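Local coordinates for aminotransferase, class IV (Brucella abortus, PDB 4TVI), which probably transfers the amino group of leucine, isoleucine or valine to 2-oxoglutarate, using pyridoxal 5'-phosphate as cofactor, at residues Ala57-Leu63 with Met125-Glu129; Gly93-Leu98 with Ala140-Phe145; Val220-Arg224 with Asp266-Ala270. All coordinates share one frame; numbering follows the deposited sequence.

Contact 1 (Ala57-Leu63 with Met125-Glu129)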
loop_
_atom_site.group_PDB
_atom_site.type_symbol
_atom_site.label_atom_id
_atom_site.label_comp_id
_atom_site.label_asym_id
_atom_site.label_seq_id
_atom_site.Cartn_x
_atom_site.Cartn_y
_atom_site.Cartn_z
ATOM N N ALA A 57 -10.795 1.078 1.125
ATOM C CA ALA A 57 -9.464 1.579 1.447
ATOM C C ALA A 57 -8.782 0.739 2.518
ATOM O O ALA A 57 -7.558 0.615 2.543
ATOM C CB ALA A 57 -9.542 3.023 1.892
ATOM N N THR A 58 -9.578 0.154 3.401
ATOM C CA THR A 58 -9.028 -0.555 4.542
ATOM C C THR A 58 -8.191 -1.770 4.124
ATOM O O THR A 58 -7.074 -1.961 4.614
ATOM C CB THR A 58 -10.152 -0.988 5.497
ATOM O OG1 THR A 58 -10.822 0.181 5.995
ATOM C CG2 THR A 58 -9.594 -1.783 6.667
ATOM N N TRP A 59 -8.701 -2.582 3.204
ATOM C CA TRP A 59 -7.963 -3.786 2.832
ATOM C C TRP A 59 -7.495 -3.803 1.377
ATOM O O TRP A 59 -6.910 -4.788 0.935
ATOM C CB TRP A 59 -8.799 -5.036 3.127
ATOM C CG TRP A 59 -10.124 -5.098 2.426
ATOM C CD1 TRP A 59 -11.213 -4.297 2.646
ATOM C CD2 TRP A 59 -10.519 -6.047 1.430
ATOM N NE1 TRP A 59 -12.249 -4.675 1.827
ATOM C CE2 TRP A 59 -11.851 -5.750 1.075
ATOM C CE3 TRP A 59 -9.876 -7.119 0.802
ATOM C CZ2 TRP A 59 -12.549 -6.485 0.118
ATOM C CZ3 TRP A 59 -10.568 -7.845 -0.149
ATOM C CH2 TRP A 59 -11.891 -7.526 -0.482
ATOM N N LEU A 60 -7.724 -2.714 0.644
ATOM C CA LEU A 60 -7.285 -2.647 -0.750
ATOM C C LEU A 60 -6.435 -1.393 -1.031
ATOM O O LEU A 60 -5.983 -1.177 -2.156
ATOM C CB LEU A 60 -8.499 -2.726 -1.685
ATOM C CG LEU A 60 -9.222 -4.084 -1.634
ATOM C CD1 LEU A 60 -10.553 -4.065 -2.381
ATOM C CD2 LEU A 60 -8.333 -5.233 -2.151
ATOM N N GLY A 61 -6.225 -0.581 0.004
ATOM C CA GLY A 61 -5.133 0.381 0.053
ATOM C C GLY A 61 -5.176 1.722 -0.663
ATOM O O GLY A 61 -4.131 2.258 -1.012
ATOM N N SER A 62 -6.354 2.301 -0.846
ATOM C CA SER A 62 -6.457 3.492 -1.689
ATOM C C SER A 62 -6.199 4.838 -0.985
ATOM O O SER A 62 -6.277 5.883 -1.625
ATOM C CB SER A 62 -7.839 3.532 -2.346
ATOM O OG SER A 62 -8.866 3.597 -1.367
ATOM N N LEU A 63 -5.853 4.825 0.299
ATOM C CA LEU A 63 -5.724 6.085 1.043
ATOM C C LEU A 63 -4.471 6.883 0.672
ATOM O O LEU A 63 -3.365 6.338 0.584
ATOM C CB LEU A 63 -5.735 5.834 2.556
ATOM C CG LEU A 63 -5.803 7.084 3.459
ATOM C CD1 LEU A 63 -6.648 6.826 4.719
ATOM C CD2 LEU A 63 -4.415 7.572 3.860
ATOM N N MET A 125 -6.320 13.560 4.595
ATOM C CA MET A 125 -6.399 12.193 4.083
ATOM C C MET A 125 -7.630 11.971 3.200
ATOM O O MET A 125 -8.736 12.386 3.544
ATOM C CB MET A 125 -6.408 11.195 5.241
ATOM C CG MET A 125 -5.092 11.106 6.001
ATOM S SD MET A 125 -5.188 10.038 7.452
ATOM C CE MET A 125 -6.362 10.944 8.459
ATOM N N TYR A 126 -7.417 11.322 2.060
ATOM C CA TYR A 126 -8.488 10.912 1.156
ATOM C C TYR A 126 -8.431 9.402 0.964
ATOM O O TYR A 126 -7.342 8.830 0.943
ATOM C CB TYR A 126 -8.358 11.566 -0.216
ATOM C CG TYR A 126 -8.789 13.005 -0.349
ATOM C CD1 TYR A 126 -10.103 13.392 -0.115
ATOM C CD2 TYR A 126 -7.891 13.966 -0.788
ATOM C CE1 TYR A 126 -10.498 14.714 -0.275
ATOM C CE2 TYR A 126 -8.274 15.277 -0.951
ATOM C CZ TYR A 126 -9.577 15.651 -0.693
ATOM O OH TYR A 126 -9.947 16.969 -0.863
ATOM N N TRP A 127 -9.587 8.767 0.796
ATOM C CA TRP A 127 -9.649 7.329 0.551
ATOM C C TRP A 127 -11.002 6.930 -0.041
ATOM O O TRP A 127 -11.976 7.677 0.053
ATOM C CB TRP A 127 -9.394 6.555 1.843
ATOM C CG TRP A 127 -10.525 6.670 2.830
ATOM C CD1 TRP A 127 -11.578 5.810 2.979
ATOM C CD2 TRP A 127 -10.719 7.714 3.795
ATOM N NE1 TRP A 127 -12.410 6.251 3.982
ATOM C CE2 TRP A 127 -11.907 7.419 4.497
ATOM C CE3 TRP A 127 -10.004 8.869 4.132
ATOM C CZ2 TRP A 127 -12.392 8.232 5.521
ATOM C CZ3 TRP A 127 -10.491 9.679 5.153
ATOM C CH2 TRP A 127 -11.674 9.357 5.833
ATOM N N ALA A 128 -11.068 5.746 -0.636
ATOM C CA ALA A 128 -12.328 5.256 -1.188
ATOM C C ALA A 128 -13.049 4.370 -0.185
ATOM O O ALA A 128 -12.441 3.485 0.415
ATOM C CB ALA A 128 -12.090 4.498 -2.481
ATOM N N GLU A 129 -14.346 4.611 -0.003
ATOM C CA GLU A 129 -15.155 3.760 0.863
ATOM C C GLU A 129 -15.619 2.491 0.142
ATOM O O GLU A 129 -15.798 1.451 0.772
ATOM C CB GLU A 129 -16.375 4.513 1.396
ATOM C CG GLU A 129 -16.091 5.408 2.582
ATOM C CD GLU A 129 -15.734 4.620 3.828
ATOM O OE1 GLU A 129 -16.175 3.454 3.946
ATOM O OE2 GLU A 129 -15.009 5.164 4.689
#

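Contact 2 (Gly93-Leu98 with Ala140-Phe145)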
loop_
_atom_site.group_PDB
_atom_site.type_symbol
_atom_site.label_atom_id
_atom_site.label_comp_id
_atom_site.label_asym_id
_atom_site.label_seq_id
_atom_site.Cartn_x
_atom_site.Cartn_y
_atom_site.Cartn_z
ATOM N N GLY A 93 -6.937 7.452 -8.288
ATOM C CA GLY A 93 -8.255 7.155 -8.826
ATOM C C GLY A 93 -9.396 7.624 -7.941
ATOM O O GLY A 93 -10.536 7.168 -8.073
ATOM N N LEU A 94 -9.096 8.532 -7.024
ATOM C CA LEU A 94 -10.126 9.098 -6.167
ATOM C C LEU A 94 -10.631 10.400 -6.752
ATOM O O LEU A 94 -10.013 10.964 -7.645
ATOM C CB LEU A 94 -9.593 9.326 -4.755
ATOM C CG LEU A 94 -8.925 8.114 -4.107
ATOM C CD1 LEU A 94 -8.370 8.475 -2.737
ATOM C CD2 LEU A 94 -9.916 6.963 -4.003
ATOM N N GLU A 95 -11.766 10.870 -6.253
ATOM C CA GLU A 95 -12.254 12.187 -6.632
ATOM C C GLU A 95 -12.302 13.057 -5.389
ATOM O O GLU A 95 -13.237 12.946 -4.593
ATOM C CB GLU A 95 -13.630 12.101 -7.292
ATOM C CG GLU A 95 -14.180 13.449 -7.717
ATOM C CD GLU A 95 -13.353 14.101 -8.813
ATOM O OE1 GLU A 95 -12.726 13.367 -9.607
ATOM O OE2 GLU A 95 -13.328 15.350 -8.876
ATOM N N PRO A 96 -11.282 13.918 -5.212
ATOM C CA PRO A 96 -11.176 14.774 -4.026
ATOM C C PRO A 96 -12.449 15.575 -3.794
ATOM O O PRO A 96 -13.034 16.120 -4.728
ATOM C CB PRO A 96 -9.976 15.684 -4.338
ATOM C CG PRO A 96 -9.729 15.531 -5.816
ATOM C CD PRO A 96 -10.169 14.140 -6.149
ATOM N N THR A 97 -12.871 15.611 -2.537
ATOM C CA THR A 97 -14.138 16.196 -2.130
ATOM C C THR A 97 -14.022 17.676 -1.763
ATOM O O THR A 97 -15.033 18.365 -1.626
ATOM C CB THR A 97 -14.711 15.425 -0.939
ATOM O OG1 THR A 97 -13.718 15.370 0.092
ATOM C CG2 THR A 97 -15.066 13.996 -1.354
ATOM N N LEU A 98 -12.794 18.148 -1.557
ATOM C CA LEU A 98 -12.554 19.546 -1.193
ATOM C C LEU A 98 -11.529 20.214 -2.112
ATOM O O LEU A 98 -10.588 19.576 -2.582
ATOM C CB LEU A 98 -12.087 19.653 0.260
ATOM C CG LEU A 98 -13.021 19.145 1.360
ATOM C CD1 LEU A 98 -12.334 19.238 2.711
ATOM C CD2 LEU A 98 -14.306 19.950 1.363
ATOM N N ALA A 140 -14.625 6.090 -7.410
ATOM C CA ALA A 140 -14.188 7.466 -7.142
ATOM C C ALA A 140 -15.226 8.287 -6.383
ATOM O O ALA A 140 -14.889 9.055 -5.479
ATOM C CB ALA A 140 -13.835 8.167 -8.449
ATOM N N SER A 141 -16.494 8.089 -6.725
ATOM C CA SER A 141 -17.575 8.839 -6.109
ATOM C C SER A 141 -17.734 8.499 -4.628
ATOM O O SER A 141 -18.449 9.187 -3.910
ATOM C CB SER A 141 -18.885 8.578 -6.851
ATOM O OG SER A 141 -19.181 7.191 -6.879
ATOM N N SER A 142 -17.083 7.430 -4.175
ATOM C CA SER A 142 -17.174 7.027 -2.776
ATOM C C SER A 142 -16.023 7.598 -1.954
ATOM O O SER A 142 -15.826 7.211 -0.803
ATOM C CB SER A 142 -17.193 5.502 -2.653
ATOM O OG SER A 142 -15.915 4.952 -2.929
ATOM N N THR A 143 -15.285 8.539 -2.538
ATOM C CA THR A 143 -14.168 9.184 -1.849
ATOM C C THR A 143 -14.635 9.937 -0.607
ATOM O O THR A 143 -15.647 10.645 -0.644
ATOM C CB THR A 143 -13.421 10.164 -2.781
ATOM O OG1 THR A 143 -12.876 9.441 -3.892
ATOM C CG2 THR A 143 -12.284 10.861 -2.042
ATOM N N ASP A 144 -13.923 9.742 0.503
ATOM C CA ASP A 144 -14.209 10.481 1.726
ATOM C C ASP A 144 -12.945 11.174 2.232
ATOM O O ASP A 144 -11.844 10.898 1.761
ATOM C CB ASP A 144 -14.788 9.556 2.801
ATOM C CG ASP A 144 -15.681 10.298 3.788
ATOM O OD1 ASP A 144 -15.710 11.552 3.757
ATOM O OD2 ASP A 144 -16.371 9.627 4.581
ATOM N N PHE A 145 -13.112 12.062 3.205
ATOM C CA PHE A 145 -12.021 12.907 3.674
ATOM C C PHE A 145 -11.923 12.936 5.192
ATOM O O PHE A 145 -12.930 12.815 5.896
ATOM C CB PHE A 145 -12.211 14.328 3.131
ATOM C CG PHE A 145 -11.235 15.337 3.674
ATOM C CD1 PHE A 145 -9.973 15.470 3.119
ATOM C CD2 PHE A 145 -11.596 16.183 4.712
ATOM C CE1 PHE A 145 -9.081 16.406 3.603
ATOM C CE2 PHE A 145 -10.704 17.128 5.202
ATOM C CZ PHE A 145 -9.448 17.239 4.648
#

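Contact 3 (Val220-Arg224 with Asp266-Ala270)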
loop_
_atom_site.group_PDB
_atom_site.type_symbol
_atom_site.label_atom_id
_atom_site.label_comp_id
_atom_site.label_asym_id
_atom_site.label_seq_id
_atom_site.Cartn_x
_atom_site.Cartn_y
_atom_site.Cartn_z
ATOM N N VAL A 220 16.750 13.900 0.496
ATOM C CA VAL A 220 18.110 13.970 1.014
ATOM C C VAL A 220 18.928 14.995 0.237
ATOM O O VAL A 220 18.699 15.221 -0.955
ATOM C CB VAL A 220 18.798 12.584 0.975
ATOM C CG1 VAL A 220 19.132 12.173 -0.458
ATOM C CG2 VAL A 220 20.049 12.568 1.854
ATOM N N PHE A 221 19.848 15.640 0.948
ATOM C CA PHE A 221 20.765 16.621 0.387
ATOM C C PHE A 221 22.174 16.309 0.842
ATOM O O PHE A 221 22.371 15.702 1.893
ATOM C CB PHE A 221 20.416 18.038 0.843
ATOM C CG PHE A 221 19.205 18.638 0.182
ATOM C CD1 PHE A 221 17.926 18.241 0.544
ATOM C CD2 PHE A 221 19.351 19.654 -0.754
ATOM C CE1 PHE A 221 16.811 18.819 -0.044
ATOM C CE2 PHE A 221 18.247 20.235 -1.351
ATOM C CZ PHE A 221 16.969 19.819 -0.991
ATOM N N MET A 222 23.156 16.763 0.078
ATOM C CA MET A 222 24.532 16.726 0.536
ATOM C C MET A 222 25.262 18.008 0.166
ATOM O O MET A 222 24.853 18.737 -0.739
ATOM C CB MET A 222 25.263 15.511 -0.037
ATOM C CG MET A 222 25.238 15.423 -1.554
ATOM S SD MET A 222 26.378 14.172 -2.178
ATOM C CE MET A 222 27.895 15.127 -2.256
ATOM N N VAL A 223 26.340 18.281 0.891
ATOM C CA VAL A 223 27.169 19.447 0.641
ATOM C C VAL A 223 28.587 18.997 0.349
ATOM O O VAL A 223 29.137 18.143 1.045
ATOM C CB VAL A 223 27.171 20.411 1.835
ATOM C CG1 VAL A 223 27.949 21.690 1.491
ATOM C CG2 VAL A 223 25.734 20.741 2.253
ATOM N N ARG A 224 29.176 19.563 -0.694
ATOM C CA ARG A 224 30.526 19.196 -1.079
ATOM C C ARG A 224 31.199 20.415 -1.680
ATOM O O ARG A 224 30.713 20.985 -2.660
ATOM C CB ARG A 224 30.500 18.020 -2.061
ATOM C CG ARG A 224 31.857 17.537 -2.546
ATOM C CD ARG A 224 31.689 16.257 -3.378
ATOM N NE ARG A 224 30.731 16.466 -4.461
ATOM C CZ ARG A 224 30.209 15.506 -5.217
ATOM N NH1 ARG A 224 30.543 14.235 -5.022
ATOM N NH2 ARG A 224 29.344 15.826 -6.169
ATOM N N ASP A 266 28.832 9.384 -4.003
ATOM C CA ASP A 266 28.763 10.837 -3.813
ATOM C C ASP A 266 28.535 11.200 -2.353
ATOM O O ASP A 266 29.119 12.152 -1.844
ATOM C CB ASP A 266 27.656 11.448 -4.678
ATOM C CG ASP A 266 27.989 11.408 -6.154
ATOM O OD1 ASP A 266 28.966 12.078 -6.550
ATOM O OD2 ASP A 266 27.299 10.689 -6.911
ATOM N N PHE A 267 27.687 10.431 -1.678
ATOM C CA PHE A 267 27.384 10.703 -0.278
ATOM C C PHE A 267 28.506 10.216 0.635
ATOM O O PHE A 267 28.673 10.713 1.746
ATOM C CB PHE A 267 26.039 10.081 0.096
ATOM C CG PHE A 267 24.866 10.834 -0.469
ATOM C CD1 PHE A 267 24.444 10.612 -1.771
ATOM C CD2 PHE A 267 24.204 11.779 0.293
ATOM C CE1 PHE A 267 23.378 11.318 -2.302
ATOM C CE2 PHE A 267 23.131 12.486 -0.228
ATOM C CZ PHE A 267 22.719 12.253 -1.529
ATOM N N ARG A 268 29.292 9.260 0.154
ATOM C CA ARG A 268 30.477 8.831 0.882
ATOM C C ARG A 268 31.469 9.998 0.981
ATOM O O ARG A 268 32.229 10.092 1.946
ATOM C CB ARG A 268 31.136 7.619 0.210
ATOM C CG ARG A 268 30.259 6.369 0.141
ATOM C CD ARG A 268 30.028 5.741 1.509
ATOM N NE ARG A 268 29.330 4.460 1.400
ATOM C CZ ARG A 268 28.663 3.875 2.392
ATOM N NH1 ARG A 268 28.586 4.456 3.583
ATOM N NH2 ARG A 268 28.063 2.710 2.190
ATOM N N GLU A 269 31.453 10.886 -0.012
ATOM C CA GLU A 269 32.412 11.993 -0.063
ATOM C C GLU A 269 31.860 13.294 0.489
ATOM O O GLU A 269 32.549 14.307 0.460
ATOM C CB GLU A 269 32.853 12.284 -1.497
ATOM C CG GLU A 269 32.990 11.100 -2.405
ATOM C CD GLU A 269 32.922 11.492 -3.875
ATOM O OE1 GLU A 269 32.914 12.705 -4.177
ATOM O OE2 GLU A 269 32.880 10.584 -4.730
ATOM N N ALA A 270 30.622 13.280 0.972
ATOM C CA ALA A 270 29.984 14.523 1.398
ATOM C C ALA A 270 30.667 15.159 2.606
ATOM O O ALA A 270 31.098 14.463 3.531
ATOM C CB ALA A 270 28.521 14.278 1.699
#

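Contact 1 (Ala57-Leu63 with Met125-Glu129)
Ala57 and Ser62 both bond to the backbone of Ala128. The amide of Ala57 reaches Ala128 O at 3.0 Å, nearly head-on to the carbonyl although the N-H itself is bent (135°). Chi1 of 61° sets Ser62 OG between its own N and carbonyl carbon; the main partner of this hydroxyl is Gln56 OE1, and it also accepts the Ala128 amide (N to OG 3.2 Å, 160°). One residue back along the strand, Trp127 CB packs against Ala57 CB (3.5 Å) and Leu63 CB (3.8 Å). Leu63 and Trp127 run side by side in the same direction, while Leu63 CD2 touches Met125 CG. Where the loop runs into strand 64-70, Leu63 CA makes a CH...O contact with Tyr126 O at 3.2 Å, and Tyr126 pairs with Val64, so the chain enters as the neighbour of strand 120-128 in the five-stranded antiparallel sheet of the class IV aminotransferase fold. Farther out, Trp127 NE1 donates an almost straight bond, in the ring plane, to Glu129 OE2 (2.9 Å), which fixes the rotation of the indole. That carboxylate oxygen also forms a salt bridge to Arg49 of the second subunit, and Leu63 packs on Thr58 of the same neighbour.

Contact 2 (Gly93-Leu98 with Ala140-Phe145)
Thr143 and Glu95 make the polar part of this contact: the Glu95 amide donates to Thr143 OG1 (N to OG1 3.0 Å, 160°). The hydroxyl in turn gives its proton to Ala140 O at 2.6 Å, in the carbonyl plane on a lone pair, and Ala140 O also takes the Thr143 amide. Chi1 of -62° places OG1 beside its own backbone N, close enough for the threonine to close this turn onto itself while still accepting from the loop. The result is a chain of hydrogen bonds from loop amide through hydroxyl to carbonyl.

The apolar contact proper is Leu98 on Phe145. Leu98 CD1 stands over one face of the ring, 3.8 Å from the centroid and displaced toward the rim, a CH-pi contact in which the two side chains meet at about a right angle. Van der Waals contacts to oxygen atoms make up the rest: Thr97 CG2 lies 3.5 Å from Thr143 O, Thr97 OG1 3.5 Å from Phe145 CB, and Ala140 CB packs against Gly93 O.

Gly93, with positive phi, is the C-prime residue of the Schellman motif ending helix 78-91; from there the loop runs alongside the start of strand 143-151 toward helix 100-111, whose Ile103 touches both Leu98 and Phe145.

Contact 3 (Val220-Arg224 with Asp266-Ala270)
Met222 lays its sulfur squarely over the Phe267 ring, a Met-aromatic contact by which strand 219-224, part of the large mixed sheet of this class IV aminotransferase, receives the end of helix 264-268. SD lies 3.9 Å from the ring centroid and only 3° off the normal. CG also sits above that face, so the thioether chain runs across the ring. This follows from chi1 of 56°, which holds CG between the backbone N and carbonyl carbon, and from the extended chi2 beyond it. The chain then bends at chi3, and CE ends 3.2 Å from Asp266 O.

The Val220 and Phe267 side chains point at each other from opposite directions, Val220 CG2 touching Phe267 CE2 at 3.7 Å, obliquely to the ring. Nearer the strand backbone, Met222 CB rests against Ala270 CB (3.9 Å). Val212 of strand 212-215 adds to the surroundings of Phe267 and Val220.

At the other end of the strand, Arg224 extends toward the helix and bends at chi3, bringing NH1 to a salt-bridge network with both Asp266 and Glu269. Met222 CE lies over the centre of one guanidinium face, so the same methionine packs on two flat groups; Phe229 forms a cation-pi pair with this arginine.

The acids approach differently. Asp266, whose OD2 is held by the Lys263 amide, presents OD1 through its anti lone pair, 3.1 Å from Arg224 NH1, in the guanidinium plane and with the carboxylate turned 74° to it. Glu269 OE1 is nearer, 2.9 Å from the same NH1, but tilted from the guanidinium plane, and its own carboxylate is met from above.

Contacts 1 and 2 are neighbours, their centres 10 Å apart, and they interleave along the chain: 57-63, 93-98, 125-129, then 140-145. Their second segments lie on strands 120-128 and 143-151, antiparallel partners in the five-stranded sheet, with probable hydrogen bonds from Asp144 N to Trp127 O (2.9 Å) and from Glu129 N to Ser142 O (3.1 Å). Contact 3 follows later, in the mixed sheet across the chain's centre, its centre 37 Å from that of contact 1 and 40 Å from that of contact 2. The two sheets thus belong to the two halves of the chain, consistent with fold-type IV enzymes, whose cofactor sits between the domains. Contact 1 alone of the three meets the second subunit.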